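Local coordinates for protein HTH-type transcriptional activator AmpR (Pseudomonas aeruginosa PAO1, PDB 5MMH) that activates transcription of the beta-lactamase gene ampC and recognises cell-wall-derived muropeptides through its LysR-type effector domain, probably linking cell-wall recycling to antibiotic resistance, at residues 72-83 and 177-188. Residues are numbered along the deposited sequence; the frame is centred on the assembly and turned at random.
Sequences GTEALALFEAPL and VSTGSYWLTRLQ
Ala77 lays its CB over one face of the Trp183 indole, 4.0 Å from the centroid of the six-membered ring, a CH-pi contact displaced toward the rim. With CG beside its own backbone N (chi1 -59°), Trp183 brings that ring across to the neighbouring strand, where CE3 meets Ala75 CB obliquely at 3.7 Å; Gly66 O takes the indole N-H. Thr185, on the face of Ala75 and Trp183, is met at CB by Thr73 CG2, a tight 3.4 Å, while Thr185 OG1 bonds to Ala62 O. Tyr182 lies on the other face with Leu184, and Leu78 packs against both. The rings of Phe79 and Tyr182 meet obliquely, planes 61° apart, and Ala81 CB reaches Tyr182 CE2 at 3.5 Å; Phe22 and Phe65 also adjoin the tyrosine ring. Glu74 CB lies over one face of the Arg186 guanidinium, whose salt-bridge partner is Glu192.

Antiparallel backbone bonds bind strands 73-80 and 181-187 within the central mixed sheet of a periplasmic-binding-protein-like effector domain. A beta bulge sets Leu78 and Phe79 opposite Tyr182, and the register shifts again between Glu80 and Leu83. There Ala81 N bonds to Gly180 O at 3.2 Å, beside a 2.9 Å hydrogen bond from Ser178 OG to Glu80 OE1. Main-chain bonds thus fix the strand pairing, aromatic and aliphatic contacts pack both faces, and these two bonds bridge the irregular end.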
# COMPACT_ATOMS: atom_id res chain seq x y z
N GLY A 72 -12.01 23.29 1.32
CA GLY A 72 -11.21 23.95 0.31
C GLY A 72 -11.15 23.23 -1.01
O GLY A 72 -10.41 23.64 -1.91
N THR A 73 -11.95 22.18 -1.16
CA THR A 73 -11.89 21.27 -2.29
C THR A 73 -13.20 21.31 -3.07
O THR A 73 -14.27 21.46 -2.48
CB THR A 73 -11.59 19.86 -1.77
OG1 THR A 73 -10.37 19.89 -1.00
CG2 THR A 73 -11.47 18.89 -2.88
N GLU A 74 -13.09 21.20 -4.39
CA GLU A 74 -14.20 20.83 -5.27
C GLU A 74 -14.04 19.36 -5.65
O GLU A 74 -13.02 18.98 -6.23
CB GLU A 74 -14.20 21.72 -6.52
CG GLU A 74 -15.00 21.19 -7.73
CD GLU A 74 -16.53 21.34 -7.61
OE1 GLU A 74 -17.19 21.36 -8.68
OE2 GLU A 74 -17.07 21.44 -6.48
N ALA A 75 -15.03 18.53 -5.34
CA ALA A 75 -14.96 17.10 -5.59
C ALA A 75 -16.10 16.62 -6.50
O ALA A 75 -17.27 16.87 -6.20
CB ALA A 75 -14.98 16.31 -4.29
N LEU A 76 -15.74 15.91 -7.57
CA LEU A 76 -16.67 15.31 -8.52
C LEU A 76 -16.75 13.81 -8.28
O LEU A 76 -15.72 13.12 -8.32
CB LEU A 76 -16.24 15.55 -9.96
CG LEU A 76 -16.58 16.83 -10.73
CD1 LEU A 76 -16.78 18.03 -9.80
CD2 LEU A 76 -15.50 17.12 -11.77
N ALA A 77 -17.95 13.29 -8.07
CA ALA A 77 -18.10 11.87 -7.81
C ALA A 77 -17.75 11.04 -9.04
O ALA A 77 -18.08 11.41 -10.17
CB ALA A 77 -19.52 11.55 -7.39
N LEU A 78 -17.05 9.93 -8.82
CA LEU A 78 -16.79 8.96 -9.88
C LEU A 78 -17.73 7.77 -9.80
O LEU A 78 -18.56 7.58 -10.70
CB LEU A 78 -15.31 8.52 -9.85
CG LEU A 78 -14.33 9.70 -9.95
CD1 LEU A 78 -12.88 9.34 -9.58
CD2 LEU A 78 -14.40 10.30 -11.34
N PHE A 79 -17.66 6.98 -8.71
CA PHE A 79 -18.53 5.83 -8.50
C PHE A 79 -18.38 5.35 -7.06
O PHE A 79 -17.35 5.60 -6.42
CB PHE A 79 -18.23 4.70 -9.51
CG PHE A 79 -16.75 4.28 -9.60
CD1 PHE A 79 -16.21 3.35 -8.72
CD2 PHE A 79 -15.92 4.78 -10.60
CE1 PHE A 79 -14.87 2.95 -8.81
CE2 PHE A 79 -14.58 4.38 -10.70
CZ PHE A 79 -14.05 3.47 -9.80
N GLU A 80 -19.42 4.69 -6.56
CA GLU A 80 -19.43 4.06 -5.24
C GLU A 80 -18.43 2.91 -5.17
O GLU A 80 -18.17 2.21 -6.15
CB GLU A 80 -20.81 3.48 -4.90
CG GLU A 80 -21.92 4.44 -4.56
CD GLU A 80 -23.27 3.74 -4.33
OE1 GLU A 80 -23.41 3.04 -3.30
OE2 GLU A 80 -24.19 3.86 -5.19
N ALA A 81 -17.90 2.68 -3.97
CA ALA A 81 -17.06 1.50 -3.72
C ALA A 81 -17.59 0.82 -2.47
O ALA A 81 -17.07 1.04 -1.37
CB ALA A 81 -15.58 1.87 -3.59
N PRO A 82 -18.63 -0.01 -2.60
CA PRO A 82 -19.15 -0.71 -1.43
C PRO A 82 -18.11 -1.68 -0.90
O PRO A 82 -17.31 -2.24 -1.65
CB PRO A 82 -20.37 -1.47 -1.97
CG PRO A 82 -20.62 -0.90 -3.32
CD PRO A 82 -19.31 -0.43 -3.84
N LEU A 83 -18.14 -1.87 0.40
CA LEU A 83 -17.19 -2.70 1.12
C LEU A 83 -17.77 -4.10 1.34
O LEU A 83 -18.94 -4.24 1.68
CB LEU A 83 -16.83 -2.08 2.46
CG LEU A 83 -16.16 -0.71 2.44
CD1 LEU A 83 -15.73 -0.29 3.84
CD2 LEU A 83 -14.95 -0.75 1.51
N VAL A 177 -21.80 -3.06 2.20
CA VAL A 177 -22.21 -1.82 2.84
C VAL A 177 -21.55 -0.66 2.11
O VAL A 177 -20.36 -0.72 1.76
CB VAL A 177 -21.86 -1.81 4.35
CG1 VAL A 177 -20.33 -2.03 4.56
CG2 VAL A 177 -22.32 -0.52 4.98
N SER A 178 -22.32 0.39 1.88
CA SER A 178 -21.89 1.56 1.12
C SER A 178 -21.44 2.63 2.10
O SER A 178 -22.27 3.25 2.77
CB SER A 178 -23.04 2.09 0.25
OG SER A 178 -23.19 1.36 -0.95
N THR A 179 -20.14 2.86 2.20
CA THR A 179 -19.65 3.88 3.11
C THR A 179 -19.00 5.07 2.40
O THR A 179 -18.84 6.11 3.03
CB THR A 179 -18.62 3.29 4.08
OG1 THR A 179 -17.46 2.87 3.36
CG2 THR A 179 -19.22 2.10 4.80
N GLY A 180 -18.64 4.93 1.13
CA GLY A 180 -17.97 6.01 0.44
C GLY A 180 -17.86 5.75 -1.05
O GLY A 180 -18.25 4.69 -1.55
N SER A 181 -17.31 6.74 -1.74
CA SER A 181 -17.12 6.73 -3.18
C SER A 181 -15.70 7.18 -3.47
O SER A 181 -15.01 7.69 -2.60
CB SER A 181 -18.12 7.66 -3.89
OG SER A 181 -19.45 7.32 -3.57
N TYR A 182 -15.28 6.98 -4.72
CA TYR A 182 -14.09 7.62 -5.24
C TYR A 182 -14.48 8.94 -5.89
O TYR A 182 -15.51 9.03 -6.56
CB TYR A 182 -13.38 6.71 -6.25
CG TYR A 182 -12.72 5.54 -5.55
CD1 TYR A 182 -11.57 5.74 -4.78
CD2 TYR A 182 -13.27 4.27 -5.59
CE1 TYR A 182 -10.97 4.70 -4.11
CE2 TYR A 182 -12.66 3.20 -4.93
CZ TYR A 182 -11.52 3.43 -4.18
OH TYR A 182 -10.90 2.42 -3.50
N TRP A 183 -13.66 9.96 -5.67
CA TRP A 183 -13.92 11.34 -6.08
C TRP A 183 -12.72 11.89 -6.84
O TRP A 183 -11.58 11.65 -6.45
CB TRP A 183 -14.19 12.24 -4.86
CG TRP A 183 -15.35 11.80 -4.03
CD1 TRP A 183 -15.37 10.80 -3.09
CD2 TRP A 183 -16.67 12.35 -4.05
NE1 TRP A 183 -16.62 10.69 -2.53
CE2 TRP A 183 -17.45 11.63 -3.11
CE3 TRP A 183 -17.28 13.39 -4.77
CZ2 TRP A 183 -18.80 11.92 -2.87
CZ3 TRP A 183 -18.61 13.66 -4.53
CH2 TRP A 183 -19.36 12.92 -3.60
N LEU A 184 -12.98 12.68 -7.88
CA LEU A 184 -11.94 13.51 -8.47
C LEU A 184 -11.99 14.88 -7.80
O LEU A 184 -12.98 15.61 -7.94
CB LEU A 184 -12.11 13.61 -9.98
CG LEU A 184 -11.13 14.55 -10.67
CD1 LEU A 184 -9.71 13.93 -10.70
CD2 LEU A 184 -11.62 14.83 -12.05
N THR A 185 -10.95 15.23 -7.05
CA THR A 185 -10.94 16.47 -6.27
C THR A 185 -9.88 17.42 -6.80
O THR A 185 -8.93 17.02 -7.48
CB THR A 185 -10.70 16.20 -4.78
OG1 THR A 185 -9.29 16.08 -4.51
CG2 THR A 185 -11.40 14.93 -4.34
N ARG A 186 -10.07 18.70 -6.48
CA ARG A 186 -9.18 19.77 -6.90
C ARG A 186 -9.31 20.90 -5.88
O ARG A 186 -10.33 21.01 -5.20
CB ARG A 186 -9.53 20.23 -8.32
CG ARG A 186 -9.41 21.71 -8.58
CD ARG A 186 -9.86 22.09 -9.98
NE ARG A 186 -11.29 22.34 -10.01
CZ ARG A 186 -11.85 23.49 -9.66
NH1 ARG A 186 -11.09 24.50 -9.25
NH2 ARG A 186 -13.17 23.63 -9.71
N LEU A 187 -8.26 21.70 -5.75
CA LEU A 187 -8.31 22.85 -4.85
C LEU A 187 -9.21 23.94 -5.43
O LEU A 187 -9.11 24.25 -6.62
CB LEU A 187 -6.90 23.40 -4.60
CG LEU A 187 -6.11 22.71 -3.49
CD1 LEU A 187 -4.76 23.39 -3.27
CD2 LEU A 187 -6.91 22.71 -2.21
N GLN A 188 -10.07 24.52 -4.58
CA GLN A 188 -10.91 25.66 -5.00
C GLN A 188 -10.06 26.83 -5.48
O GLN A 188 -10.50 27.60 -6.34
CB GLN A 188 -11.80 26.12 -3.84
CG GLN A 188 -13.26 25.63 -3.87
CD GLN A 188 -13.81 25.27 -2.47
OE1 GLN A 188 -13.19 25.53 -1.44
NE2 GLN A 188 -14.99 24.65 -2.46
O HOH W 1 -12.86 18.15 -8.87
O HOH W 2 -17.86 2.13 0.65